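Local coordinates for protein EDTA monooxygenase (EDTA-degrading bacterium BNC1, PDB 5DQP) that probably acts as an FMN-dependent monooxygenase of the bacterial luciferase type, using molecular oxygen to break down EDTA with a partner flavin reductase, at residues 364-369 against 401-406; 4-9 against 379-384. All coordinates share one frame; numbering follows the deposited sequence.

Interaction 1: 364-369 against 401-406; sequences QVADRL and PILQSR
Across these segments the CA atoms of Ala-366 and Leu-403 come nearest, 6.3 Å apart, where the axes of 364-369 and 401-405 approach to 9.8 Å and run in broadly the same direction at a crossing angle of -49°. The CB of Ala-366 points toward the other helix, and this methyl is met by two branches at once. Ile-402 brings the tighter one, with its CG2 3.6 Å from Ala-366 CB. That branch lies anti to the backbone N of Ile-402 because CG1 takes the place beside the N, so the beta-branch methyl rather than the longer CG1-CD1 arm touches the alanine. Leu-403 adds its CD2, 3.9 Å from the same Ala-366 CB. Its other methyl, CD1, turns to Leu-369 and reaches CD1 of that residue at 4.3 Å, so the leucine fork spans one turn of the opposite helix. Leu-403 also packs on Ile-370, Val-408 and Phe-409.

On the outer side, the Arg-406 chain bends at chi2 and again at chi3, bringing its guanidinium over to Asp-367. NH1 lies 3.3 Å from Asp-367 OD1, a salt bridge whose hydrogen bond is weak: the angle at the hydrogen is 124°, and the oxygen stands oblique to the guanidinium although the carboxylate and guanidinium planes are only 19° apart. Both elements belong to the outer helical layer of the TIM-barrel-like luciferase fold, and the contact lies away from the predicted FMN residues. The close apolar fit round Ala-366 therefore probably does most of the joining, while the exposed Asp-367 and Arg-406 add a salt bridge with a weak, bent hydrogen bond, which solvent would be expected to weaken further.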
ATOM      1  N   GLN A 364      25.265   1.727 -28.393  1.00 21.94           N
ATOM      2  CA  GLN A 364      24.331   2.499 -29.210  1.00 22.28           C
ATOM      3  C   GLN A 364      23.244   3.110 -28.348  1.00 18.94           C
ATOM      4  O   GLN A 364      22.839   4.260 -28.553  1.00 23.55           O
ATOM      5  CB  GLN A 364      23.710   1.615 -30.307  1.00 23.11           C
ATOM      6  CG  GLN A 364      24.657   1.258 -31.464  1.00 22.91           C
ATOM      7  CD  GLN A 364      24.115   0.134 -32.352  1.00 26.55           C
ATOM      8  OE1 GLN A 364      23.477  -0.812 -31.873  1.00 27.46           O
ATOM      9  NE2 GLN A 364      24.346   0.247 -33.650  1.00 27.72           N
ATOM     10  N   VAL A 365      22.769   2.366 -27.356  1.00 23.97           N
ATOM     11  CA  VAL A 365      21.752   2.910 -26.465  1.00 20.32           C
ATOM     12  C   VAL A 365      22.328   4.044 -25.619  1.00 20.70           C
ATOM     13  O   VAL A 365      21.719   5.119 -25.501  1.00 20.58           O
ATOM     14  CB  VAL A 365      21.155   1.788 -25.603  1.00 23.39           C
ATOM     15  CG1 VAL A 365      20.246   2.395 -24.495  1.00 22.39           C
ATOM     16  CG2 VAL A 365      20.391   0.815 -26.503  1.00 23.99           C
ATOM     17  N   ALA A 366      23.516   3.828 -25.032  1.00 17.50           N
ATOM     18  CA  ALA A 366      24.146   4.865 -24.219  1.00 21.47           C
ATOM     19  C   ALA A 366      24.385   6.118 -25.039  1.00 21.94           C
ATOM     20  O   ALA A 366      24.141   7.233 -24.565  1.00 22.78           O
ATOM     21  CB  ALA A 366      25.474   4.368 -23.603  1.00 14.71           C
ATOM     22  N   ASP A 367      24.878   5.951 -26.275  1.00 21.34           N
ATOM     23  CA  ASP A 367      25.086   7.092 -27.163  1.00 26.82           C
ATOM     24  C   ASP A 367      23.792   7.840 -27.418  1.00 19.72           C
ATOM     25  O   ASP A 367      23.780   9.070 -27.411  1.00 24.10           O
ATOM     26  CB  ASP A 367      25.699   6.644 -28.503  1.00 23.99           C
ATOM     27  CG  ASP A 367      27.091   6.051 -28.335  1.00 47.43           C
ATOM     28  OD1 ASP A 367      27.590   6.048 -27.179  1.00 40.92           O
ATOM     29  OD2 ASP A 367      27.671   5.586 -29.350  1.00 44.88           O
ATOM     30  N   ARG A 368      22.692   7.121 -27.651  1.00 23.36           N
ATOM     31  CA  ARG A 368      21.414   7.809 -27.832  1.00 22.92           C
ATOM     32  C   ARG A 368      20.966   8.509 -26.547  1.00 20.48           C
ATOM     33  O   ARG A 368      20.537   9.669 -26.580  1.00 22.32           O
ATOM     34  CB  ARG A 368      20.346   6.829 -28.319  1.00 22.64           C
ATOM     35  CG  ARG A 368      19.063   7.554 -28.745  1.00 28.12           C
ATOM     36  CD  ARG A 368      17.926   6.614 -29.042  1.00 24.39           C
ATOM     37  NE  ARG A 368      18.211   5.670 -30.120  1.00 21.00           N
ATOM     38  CZ  ARG A 368      17.848   5.855 -31.389  1.00 25.76           C
ATOM     39  NH1 ARG A 368      18.129   4.930 -32.309  1.00 28.21           N
ATOM     40  NH2 ARG A 368      17.217   6.972 -31.741  1.00 27.60           N
ATOM     41  N   LEU A 369      21.074   7.839 -25.397  1.00 18.77           N
ATOM     42  CA  LEU A 369      20.696   8.501 -24.146  1.00 19.05           C
ATOM     43  C   LEU A 369      21.498   9.779 -23.934  1.00 17.47           C
ATOM     44  O   LEU A 369      20.937  10.826 -23.603  1.00 16.32           O
ATOM     45  CB  LEU A 369      20.882   7.563 -22.956  1.00 16.30           C
ATOM     46  CG  LEU A 369      20.006   6.299 -23.060  1.00 21.59           C
ATOM     47  CD1 LEU A 369      20.043   5.466 -21.771  1.00 22.25           C
ATOM     48  CD2 LEU A 369      18.581   6.627 -23.421  1.00 14.60           C
ATOM     49  N   PRO A 401      27.181   0.987 -16.816  1.00 19.70           N
ATOM     50  CA  PRO A 401      28.620   1.242 -16.651  1.00 18.47           C
ATOM     51  C   PRO A 401      29.206   2.130 -17.754  1.00 20.43           C
ATOM     52  O   PRO A 401      30.146   2.894 -17.492  1.00 22.48           O
ATOM     53  CB  PRO A 401      29.218  -0.167 -16.653  1.00 21.82           C
ATOM     54  CG  PRO A 401      28.081  -1.044 -16.198  1.00 22.15           C
ATOM     55  CD  PRO A 401      26.899  -0.464 -16.881  1.00 19.43           C
ATOM     56  N   ILE A 402      28.658   2.067 -18.970  1.00 17.51           N
ATOM     57  CA  ILE A 402      29.052   3.012 -20.004  1.00 16.95           C
ATOM     58  C   ILE A 402      28.698   4.421 -19.567  1.00 18.53           C
ATOM     59  O   ILE A 402      29.541   5.326 -19.588  1.00 21.30           O
ATOM     60  CB  ILE A 402      28.400   2.645 -21.356  1.00 18.91           C
ATOM     61  CG1 ILE A 402      28.761   1.203 -21.762  1.00 22.64           C
ATOM     62  CG2 ILE A 402      28.816   3.652 -22.430  1.00 20.90           C
ATOM     63  CD1 ILE A 402      28.251   0.782 -23.174  1.00 19.58           C
ATOM     64  N   LEU A 403      27.449   4.616 -19.125  1.00 15.24           N
ATOM     65  CA  LEU A 403      27.029   5.933 -18.681  1.00 18.42           C
ATOM     66  C   LEU A 403      27.882   6.417 -17.534  1.00 17.06           C
ATOM     67  O   LEU A 403      28.152   7.618 -17.430  1.00 19.20           O
ATOM     68  CB  LEU A 403      25.551   5.931 -18.270  1.00 15.85           C
ATOM     69  CG  LEU A 403      24.516   5.588 -19.369  1.00 19.79           C
ATOM     70  CD1 LEU A 403      23.116   5.535 -18.791  1.00 20.84           C
ATOM     71  CD2 LEU A 403      24.578   6.571 -20.554  1.00 15.72           C
ATOM     72  N   GLN A 404      28.283   5.512 -16.633  1.00 13.94           N
ATOM     73  CA  GLN A 404      29.127   5.940 -15.521  1.00 20.70           C
ATOM     74  C   GLN A 404      30.539   6.296 -16.005  1.00 18.26           C
ATOM     75  O   GLN A 404      31.097   7.311 -15.584  1.00 21.85           O
ATOM     76  CB  GLN A 404      29.166   4.867 -14.429  1.00 20.91           C
ATOM     77  CG  GLN A 404      27.884   4.777 -13.598  1.00 21.87           C
ATOM     78  CD  GLN A 404      27.705   3.408 -12.975  1.00 22.95           C
ATOM     79  OE1 GLN A 404      28.374   2.455 -13.374  1.00 22.47           O
ATOM     80  NE2 GLN A 404      26.773   3.287 -12.014  1.00 20.18           N
ATOM     81  N   SER A 405      31.123   5.500 -16.903  1.00 18.38           N
ATOM     82  CA  SER A 405      32.423   5.890 -17.479  1.00 25.36           C
ATOM     83  C   SER A 405      32.330   7.230 -18.178  1.00 24.39           C
ATOM     84  O   SER A 405      33.245   8.060 -18.097  1.00 25.39           O
ATOM     85  CB  SER A 405      32.911   4.855 -18.494  1.00 26.85           C
ATOM     86  OG  SER A 405      32.931   3.567 -17.923  1.00 41.17           O
ATOM     87  N   ARG A 406      31.246   7.432 -18.921  1.00 21.29           N
ATOM     88  CA  ARG A 406      31.057   8.683 -19.625  1.00 20.35           C
ATOM     89  C   ARG A 406      30.966   9.880 -18.685  1.00 21.44           C
ATOM     90  O   ARG A 406      31.033  11.016 -19.158  1.00 21.29           O
ATOM     91  CB  ARG A 406      29.806   8.566 -20.493  1.00 24.65           C
ATOM     92  CG  ARG A 406      29.939   7.474 -21.560  1.00 21.47           C
ATOM     93  CD  ARG A 406      30.669   8.000 -22.766  1.00 25.33           C
ATOM     94  NE  ARG A 406      31.454   6.978 -23.437  1.00 29.79           N
ATOM     95  CZ  ARG A 406      31.208   6.532 -24.657  1.00 53.47           C
ATOM     96  NH1 ARG A 406      30.181   7.034 -25.361  1.00 54.04           N
ATOM     97  NH2 ARG A 406      32.005   5.594 -25.168  1.00 41.19           N
TER

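Interaction 2: 4-9 against 379-384; sequences RRMYLV and DGFVIN
Tyr-7 N donates to Asp-379 O at 3.1 Å, opening a parallel pairing in which Val-9 N then binds Phe-381 O and Val-9 O receives Ile-383 N at 2.7 Å. Side chains alternate: Val-9 and Val-382 lie side by side on one face, CG1 to CG1; on the other, Leu-8 CD2 meets Ile-383 CD1 at 3.9 Å. Met-6, extended at chi1 and chi2 (both near 180°), reaches along to Phe-381 and brings SD to CE1 and CD1 at the ring edge, 5.2 Å from the centroid, a Met-aromatic contact.

In this TIM-barrel-like fold the pairing joins the first strand to strand 380-383, closing the parallel barrel. Val-9 and Val-382 both pack on Leu-264, while Leu-8 and Ile-383 rest on Phe-395 of helix 390-405.

Ahead of the two strands Arg-4 NH2 points almost straight at Asp-379 OD1, a weak 3.5 Å bond within a salt bridge, with the guanidinium and carboxylate planes 81° apart, the oxygen at the guanidinium edge. A water links Arg-4 NE to the same oxygen, and another joins Arg-5 O to Asp-379 O. Arg-248 also pairs with OD1, Val-263 N holds OD2, and Trp-373 O takes Arg-4 NH1.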
ATOM      1  N   ARG A   4      25.213  18.936 -13.396  1.00 35.96           N
ATOM      2  CA  ARG A   4      24.048  18.282 -13.985  1.00 38.64           C
ATOM      3  C   ARG A   4      24.404  16.854 -14.420  1.00 38.97           C
ATOM      4  O   ARG A   4      25.433  16.615 -15.073  1.00 36.13           O
ATOM      5  CB  ARG A   4      23.512  19.101 -15.168  1.00 39.86           C
ATOM      6  CG  ARG A   4      22.194  18.575 -15.765  1.00 37.04           C
ATOM      7  CD  ARG A   4      21.744  19.382 -17.009  1.00 37.51           C
ATOM      8  NE  ARG A   4      20.517  18.859 -17.641  1.00 35.15           N
ATOM      9  CZ  ARG A   4      20.475  18.285 -18.850  1.00 32.77           C
ATOM     10  NH1 ARG A   4      21.585  18.158 -19.572  1.00 30.46           N
ATOM     11  NH2 ARG A   4      19.324  17.848 -19.358  1.00 30.15           N
ATOM     12  N   ARG A   5      23.562  15.895 -14.046  1.00 29.80           N
ATOM     13  CA  ARG A   5      23.767  14.509 -14.434  1.00 26.90           C
ATOM     14  C   ARG A   5      22.429  13.905 -14.868  1.00 22.45           C
ATOM     15  O   ARG A   5      21.363  14.472 -14.634  1.00 23.33           O
ATOM     16  CB  ARG A   5      24.442  13.723 -13.292  1.00 26.97           C
ATOM     17  CG  ARG A   5      23.697  13.696 -11.946  1.00 24.39           C
ATOM     18  CD  ARG A   5      22.641  12.579 -11.914  1.00 23.86           C
ATOM     19  NE  ARG A   5      22.198  12.254 -10.558  1.00 22.32           N
ATOM     20  CZ  ARG A   5      21.446  11.203 -10.230  1.00 23.56           C
ATOM     21  NH1 ARG A   5      21.100  11.023  -8.960  1.00 18.83           N
ATOM     22  NH2 ARG A   5      21.032  10.329 -11.160  1.00 22.31           N
ATOM     23  N   MET A   6      22.505  12.747 -15.517  1.00 23.77           N
ATOM     24  CA  MET A   6      21.339  12.048 -16.051  1.00 27.90           C
ATOM     25  C   MET A   6      20.625  11.253 -14.955  1.00 21.61           C
ATOM     26  O   MET A   6      21.276  10.592 -14.141  1.00 22.30           O
ATOM     27  CB  MET A   6      21.796  11.092 -17.164  1.00 23.89           C
ATOM     28  CG  MET A   6      20.701  10.280 -17.842  1.00 22.45           C
ATOM     29  SD  MET A   6      21.413   9.098 -19.003  1.00 24.07           S
ATOM     30  CE  MET A   6      22.343  10.194 -20.090  1.00 17.93           C
ATOM     31  N   TYR A   7      19.292  11.293 -14.956  1.00 18.15           N
ATOM     32  CA  TYR A   7      18.491  10.487 -14.030  1.00 21.57           C
ATOM     33  C   TYR A   7      17.882   9.294 -14.762  1.00 20.10           C
ATOM     34  O   TYR A   7      17.551   9.382 -15.944  1.00 21.80           O
ATOM     35  CB  TYR A   7      17.377  11.320 -13.373  1.00 18.57           C
ATOM     36  CG  TYR A   7      17.914  12.520 -12.628  1.00 21.94           C
ATOM     37  CD1 TYR A   7      18.379  12.402 -11.330  1.00 23.48           C
ATOM     38  CD2 TYR A   7      17.996  13.768 -13.248  1.00 22.34           C
ATOM     39  CE1 TYR A   7      18.909  13.502 -10.659  1.00 22.98           C
ATOM     40  CE2 TYR A   7      18.522  14.860 -12.594  1.00 27.49           C
ATOM     41  CZ  TYR A   7      18.979  14.718 -11.301  1.00 25.61           C
ATOM     42  OH  TYR A   7      19.490  15.804 -10.646  1.00 29.93           O
ATOM     43  N   LEU A   8      17.740   8.173 -14.054  1.00 17.38           N
ATOM     44  CA  LEU A   8      17.190   6.949 -14.629  1.00 17.86           C
ATOM     45  C   LEU A   8      16.148   6.332 -13.707  1.00 19.15           C
ATOM     46  O   LEU A   8      16.380   6.191 -12.501  1.00 18.43           O
ATOM     47  CB  LEU A   8      18.299   5.924 -14.900  1.00 22.64           C
ATOM     48  CG  LEU A   8      19.312   6.256 -15.990  1.00 23.64           C
ATOM     49  CD1 LEU A   8      20.354   5.168 -16.011  1.00 23.01           C
ATOM     50  CD2 LEU A   8      18.634   6.392 -17.386  1.00 18.75           C
ATOM     51  N   VAL A   9      15.019   5.935 -14.280  1.00 17.60           N
ATOM     52  CA  VAL A   9      13.946   5.268 -13.550  1.00 17.11           C
ATOM     53  C   VAL A   9      13.577   3.999 -14.302  1.00 21.79           C
ATOM     54  O   VAL A   9      13.538   3.999 -15.536  1.00 19.65           O
ATOM     55  CB  VAL A   9      12.717   6.195 -13.407  1.00 20.43           C
ATOM     56  CG1 VAL A   9      11.533   5.421 -12.748  1.00 18.47           C
ATOM     57  CG2 VAL A   9      13.086   7.459 -12.634  1.00 15.07           C
ATOM     58  N   ASP A 379      15.946  15.161 -19.167  1.00 20.26           N
ATOM     59  CA  ASP A 379      16.783  15.182 -17.972  1.00 21.52           C
ATOM     60  C   ASP A 379      17.202  13.782 -17.519  1.00 17.12           C
ATOM     61  O   ASP A 379      17.986  13.655 -16.571  1.00 22.38           O
ATOM     62  CB  ASP A 379      16.057  15.911 -16.832  1.00 21.03           C
ATOM     63  CG  ASP A 379      15.630  17.326 -17.235  1.00 29.43           C
ATOM     64  OD1 ASP A 379      16.524  18.195 -17.357  1.00 33.68           O
ATOM     65  OD2 ASP A 379      14.417  17.565 -17.465  1.00 28.51           O
ATOM     66  N   GLY A 380      16.682  12.754 -18.173  1.00 19.25           N
ATOM     67  CA  GLY A 380      16.917  11.374 -17.812  1.00 15.76           C
ATOM     68  C   GLY A 380      15.843  10.563 -18.502  1.00 20.12           C
ATOM     69  O   GLY A 380      15.136  11.078 -19.357  1.00 18.27           O
ATOM     70  N   PHE A 381      15.722   9.289 -18.111  1.00 14.82           N
ATOM     71  CA  PHE A 381      14.845   8.398 -18.861  1.00 16.34           C
ATOM     72  C   PHE A 381      14.159   7.397 -17.949  1.00 18.95           C
ATOM     73  O   PHE A 381      14.683   7.031 -16.898  1.00 19.08           O
ATOM     74  CB  PHE A 381      15.608   7.642 -19.973  1.00 17.41           C
ATOM     75  CG  PHE A 381      16.330   8.569 -20.915  1.00 22.81           C
ATOM     76  CD1 PHE A 381      17.610   9.016 -20.620  1.00 16.56           C
ATOM     77  CD2 PHE A 381      15.708   9.037 -22.054  1.00 22.45           C
ATOM     78  CE1 PHE A 381      18.268   9.882 -21.463  1.00 21.96           C
ATOM     79  CE2 PHE A 381      16.357   9.896 -22.904  1.00 17.34           C
ATOM     80  CZ  PHE A 381      17.649  10.331 -22.589  1.00 19.57           C
ATOM     81  N   VAL A 382      12.972   6.973 -18.373  1.00 16.28           N
ATOM     82  CA  VAL A 382      12.277   5.825 -17.802  1.00 18.98           C
ATOM     83  C   VAL A 382      12.548   4.634 -18.713  1.00 21.80           C
ATOM     84  O   VAL A 382      12.163   4.642 -19.888  1.00 24.72           O
ATOM     85  CB  VAL A 382      10.761   6.071 -17.667  1.00 23.53           C
ATOM     86  CG1 VAL A 382      10.151   5.066 -16.683  1.00 23.87           C
ATOM     87  CG2 VAL A 382      10.419   7.552 -17.271  1.00 22.02           C
ATOM     88  N   ILE A 383      13.197   3.620 -18.160  1.00 18.26           N
ATOM     89  CA  ILE A 383      13.561   2.390 -18.860  1.00 21.20           C
ATOM     90  C   ILE A 383      12.458   1.359 -18.641  1.00 21.83           C
ATOM     91  O   ILE A 383      12.199   0.944 -17.504  1.00 21.34           O
ATOM     92  CB  ILE A 383      14.906   1.859 -18.336  1.00 19.77           C
ATOM     93  CG1 ILE A 383      15.984   2.936 -18.427  1.00 21.84           C
ATOM     94  CG2 ILE A 383      15.327   0.567 -19.044  1.00 22.38           C
ATOM     95  CD1 ILE A 383      16.920   2.910 -17.201  1.00 29.78           C
ATOM     96  N   ASN A 384      11.815   0.946 -19.719  1.00 21.59           N
ATOM     97  CA  ASN A 384      10.674   0.036 -19.680  1.00 15.49           C
ATOM     98  C   ASN A 384      11.163  -1.304 -20.235  1.00 22.23           C
ATOM     99  O   ASN A 384      11.065  -1.567 -21.431  1.00 22.64           O
ATOM    100  CB  ASN A 384       9.534   0.629 -20.500  1.00 22.83           C
ATOM    101  CG  ASN A 384       8.182  -0.000 -20.214  1.00 37.04           C
ATOM    102  OD1 ASN A 384       8.038  -0.850 -19.326  1.00 30.66           O
ATOM    103  ND2 ASN A 384       7.161   0.438 -20.970  1.00 33.22           N
TER
HETATM  104  O   HOH W   1      18.416  18.541 -15.477  1.00 31.22           O
HETATM  105  O   HOH W   2      19.566  15.831 -15.935  1.00 20.37           O

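Interaction 2 is the buried one, part of the barrel wall; interaction 1 sits farther out, where two helices pack against each other and part of the contact reaches the surface. The elements are consecutive in the chain: helix 362-374 leads to strand 380-383, and that strand to helix 390-405, so the strand of interaction 2 lies between the helices of interaction 1 in the chain. The layers touch directly, with Leu-403 CD1 packing on both Leu-8 and Met-6, and Leu-369 O against Phe-381 CZ. Backbone hydrogen bonds hold the strands together, whereas the helices depend on side chains alone. Each contact has an arginine-aspartate pair, but Asp-379 is buried with several partners, while Asp-367 is exposed.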